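Local coordinates for protein CurF (Lyngbya majuscula, PDB 2Q35) that probably catalyses the decarboxylation step of polyketide chain beta-branching, as the crotonase-fold ECH2 domain of CurF, at residues A[13-18]-A[52-57]. The protein carries 1 engineered substitution. Residues are numbered along the deposited sequence; the frame is centred on the assembly and turned at random.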
ATOM      1  N   VAL A  13       5.370  23.058  19.332  1.00 13.60           N
ATOM      2  CA  VAL A  13       4.457  22.938  18.184  1.00 13.25           C
ATOM      3  C   VAL A  13       4.135  24.347  17.686  1.00 13.06           C
ATOM      4  O   VAL A  13       3.793  25.256  18.487  1.00 14.37           O
ATOM      5  CB  VAL A  13       3.134  22.196  18.578  1.00 11.79           C
ATOM      6  CG1 VAL A  13       2.224  22.035  17.390  1.00 15.68           C
ATOM      7  CG2 VAL A  13       3.452  20.824  19.129  1.00 12.37           C
ATOM      8  N   VAL A  14       4.226  24.543  16.379  1.00 12.04           N
ATOM      9  CA  VAL A  14       3.901  25.858  15.788  1.00 12.45           C
ATOM     10  C   VAL A  14       2.916  25.718  14.645  1.00 14.19           C
ATOM     11  O   VAL A  14       2.772  24.645  14.080  1.00 14.76           O
ATOM     12  CB  VAL A  14       5.164  26.660  15.353  1.00 13.27           C
ATOM     13  CG1 VAL A  14       6.114  26.785  16.515  1.00 13.91           C
ATOM     14  CG2 VAL A  14       5.813  26.001  14.165  1.00 15.19           C
ATOM     15  N   GLN A  15       2.209  26.796  14.345  1.00 13.72           N
ATOM     16  CA  GLN A  15       1.234  26.769  13.284  1.00 13.94           C
ATOM     17  C   GLN A  15       1.577  27.819  12.241  1.00 13.93           C
ATOM     18  O   GLN A  15       1.813  28.981  12.577  1.00 14.09           O
ATOM     19  CB  GLN A  15      -0.176  27.005  13.884  1.00 13.90           C
ATOM     20  CG  GLN A  15      -1.314  26.922  12.853  1.00 13.37           C
ATOM     21  CD  GLN A  15      -2.683  27.145  13.501  1.00 14.83           C
ATOM     22  OE1 GLN A  15      -2.946  26.591  14.560  1.00 16.44           O
ATOM     23  NE2 GLN A  15      -3.522  27.990  12.892  1.00 16.05           N
ATOM     24  N   ILE A  16       1.598  27.399  10.970  1.00 14.31           N
ATOM     25  CA  ILE A  16       1.759  28.327   9.839  1.00 15.16           C
ATOM     26  C   ILE A  16       0.429  28.367   9.115  1.00 14.95           C
ATOM     27  O   ILE A  16      -0.046  27.338   8.627  1.00 15.13           O
ATOM     28  CB  ILE A  16       2.871  27.865   8.885  1.00 15.95           C
ATOM     29  CG1 ILE A  16       4.238  27.948   9.601  1.00 15.84           C
ATOM     30  CG2 ILE A  16       2.868  28.712   7.605  1.00 15.34           C
ATOM     31  CD1 ILE A  16       5.480  27.410   8.769  1.00 16.07           C
ATOM     32  N   THR A  17      -0.177  29.550   9.074  1.00 15.91           N
ATOM     33  CA  THR A  17      -1.537  29.711   8.598  1.00 15.05           C
ATOM     34  C   THR A  17      -1.516  30.551   7.359  1.00 14.47           C
ATOM     35  O   THR A  17      -1.057  31.691   7.396  1.00 15.09           O
ATOM     36  CB  THR A  17      -2.408  30.426   9.673  1.00 16.19           C
ATOM     37  OG1 THR A  17      -2.324  29.675  10.886  1.00 14.01           O
ATOM     38  CG2 THR A  17      -3.865  30.523   9.243  1.00 16.45           C
ATOM     39  N   MET A  18      -2.038  29.988   6.275  1.00 14.88           N
ATOM     40  CA  MET A  18      -2.167  30.699   4.995  1.00 14.33           C
ATOM     41  C   MET A  18      -3.506  31.397   4.920  1.00 15.36           C
ATOM     42  O   MET A  18      -4.550  30.758   5.065  1.00 14.63           O
ATOM     43  CB  MET A  18      -2.056  29.726   3.800  1.00 14.84           C
ATOM     44  CG  MET A  18      -0.694  29.042   3.673  1.00 14.01           C
ATOM     45  SD  MET A  18      -0.658  27.739   2.428  1.00 15.90           S
ATOM     46  CE  MET A  18      -1.749  26.506   3.132  1.00 15.00           C
ATOM     47  N   ILE A  52       2.398  22.766  12.107  1.00 13.53           N
ATOM     48  CA  ILE A  52       1.070  22.518  11.575  1.00 14.44           C
ATOM     49  C   ILE A  52       0.817  23.542  10.485  1.00 13.39           C
ATOM     50  O   ILE A  52       0.793  24.759  10.758  1.00 15.87           O
ATOM     51  CB  ILE A  52       0.011  22.628  12.706  1.00 13.03           C
ATOM     52  CG1 ILE A  52       0.323  21.548  13.762  1.00 18.44           C
ATOM     53  CG2 ILE A  52      -1.424  22.416  12.141  1.00 17.16           C
ATOM     54  CD1 ILE A  52      -0.593  21.559  14.935  1.00 25.26           C
ATOM     55  N   LEU A  53       0.642  23.066   9.258  1.00 13.02           N
ATOM     56  CA  LEU A  53       0.344  23.955   8.127  1.00 13.65           C
ATOM     57  C   LEU A  53      -1.154  23.936   7.838  1.00 13.31           C
ATOM     58  O   LEU A  53      -1.741  22.884   7.643  1.00 13.56           O
ATOM     59  CB  LEU A  53       1.108  23.480   6.890  1.00 14.87           C
ATOM     60  CG  LEU A  53       0.916  24.253   5.582  1.00 15.05           C
ATOM     61  CD1 LEU A  53       1.321  25.734   5.687  1.00 18.25           C
ATOM     62  CD2 LEU A  53       1.685  23.560   4.421  1.00 14.42           C
ATOM     63  N   THR A  54      -1.764  25.108   7.770  1.00 13.43           N
ATOM     64  CA  THR A  54      -3.224  25.150   7.600  1.00 13.08           C
ATOM     65  C   THR A  54      -3.623  26.377   6.770  1.00 13.75           C
ATOM     66  O   THR A  54      -2.798  27.267   6.499  1.00 15.24           O
ATOM     67  CB  THR A  54      -3.938  25.074   8.968  1.00 14.42           C
ATOM     68  OG1 THR A  54      -5.302  24.659   8.785  1.00 14.64           O
ATOM     69  CG2 THR A  54      -3.893  26.416   9.723  1.00 13.12           C
ATOM     70  N   GLY A  55      -4.891  26.398   6.367  1.00 13.31           N
ATOM     71  CA  GLY A  55      -5.485  27.515   5.622  1.00 14.10           C
ATOM     72  C   GLY A  55      -6.373  28.422   6.466  1.00 15.36           C
ATOM     73  O   GLY A  55      -6.178  28.577   7.683  1.00 15.94           O
ATOM     74  N   TYR A  56      -7.368  29.010   5.802  1.00 15.52           N
ATOM     75  CA  TYR A  56      -8.339  29.878   6.451  1.00 16.02           C
ATOM     76  C   TYR A  56      -9.692  29.552   5.839  1.00 17.18           C
ATOM     77  O   TYR A  56      -9.798  29.232   4.632  1.00 16.67           O
ATOM     78  CB  TYR A  56      -8.009  31.339   6.140  1.00 17.51           C
ATOM     79  CG  TYR A  56      -8.489  31.772   4.767  1.00 20.92           C
ATOM     80  CD1 TYR A  56      -7.710  31.538   3.626  1.00 25.63           C
ATOM     81  CD2 TYR A  56      -9.734  32.382   4.603  1.00 21.99           C
ATOM     82  CE1 TYR A  56      -8.164  31.902   2.350  1.00 20.41           C
ATOM     83  CE2 TYR A  56     -10.190  32.751   3.330  1.00 24.12           C
ATOM     84  CZ  TYR A  56      -9.395  32.511   2.216  1.00 20.92           C
ATOM     85  OH  TYR A  56      -9.842  32.891   0.964  1.00 25.06           O
ATOM     86  N   GLY A  57     -10.738  29.677   6.649  1.00 16.33           N
ATOM     87  CA  GLY A  57     -12.093  29.534   6.121  1.00 17.66           C
ATOM     88  C   GLY A  57     -12.247  28.233   5.354  1.00 18.52           C
ATOM     89  O   GLY A  57     -11.903  27.158   5.861  1.00 19.12           O
TER
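The Tyr56 ring has the Met18 carbonyl at its edge, with Met18 O near the ring plane and 3.6 Å from Tyr56 CD1. Strands 13-18 and 50-54 are parallel neighbours in the crotonase fold, and Tyr56 follows in the loop. The other flat group, the Gln15 amide, touches Thr54: Gln15 NE2 lies 3.6 Å from Thr54 CG2. That NE2 also donates to Thr17 OG1, which sits close to the amide plane. The bond fixes the rotation of the amide, and Gln186 of helix 178-192 takes up Gln15 OE1.

Together with helix 29-44 the two strands form a beta-alpha-beta unit. Four backbone bonds join them. Ile52 N donates to Val14 O, Ile16 N to Ile52 O, Thr54 N to Ile16 O, and Met18 N to Thr54 O at 2.8 Å. The strand directions differ by 17°.

Gln15, Thr17, Ile52 and Thr54 share one face of the sheet. There Leu182 of helix 178-192 packs on Gln15 and Ile52. Thr17 and Thr54 lie side by side and point the same way. Thr54 OG1 is anti to the backbone N (chi1 -160°) and bonds to Ala96 O on the next strand, while its methyl faces Gln15 and Thr17. Near one end of the pairing, Val13 CG1 meets Ile52 CD1.

Ile16 and Leu53 occupy the other face, against helix 29-44. Leu53 CD1 is 3.9 Å from Ile16 CG2. The Met18 chain bends at its last torsion (chi3 -67°). Its terminal methyl reaches across to strand 50-54, where Met18 CE lies 4.1 Å from Leu53 CD1. The same Met18 CE comes within 3.6 Å of Thr54 O.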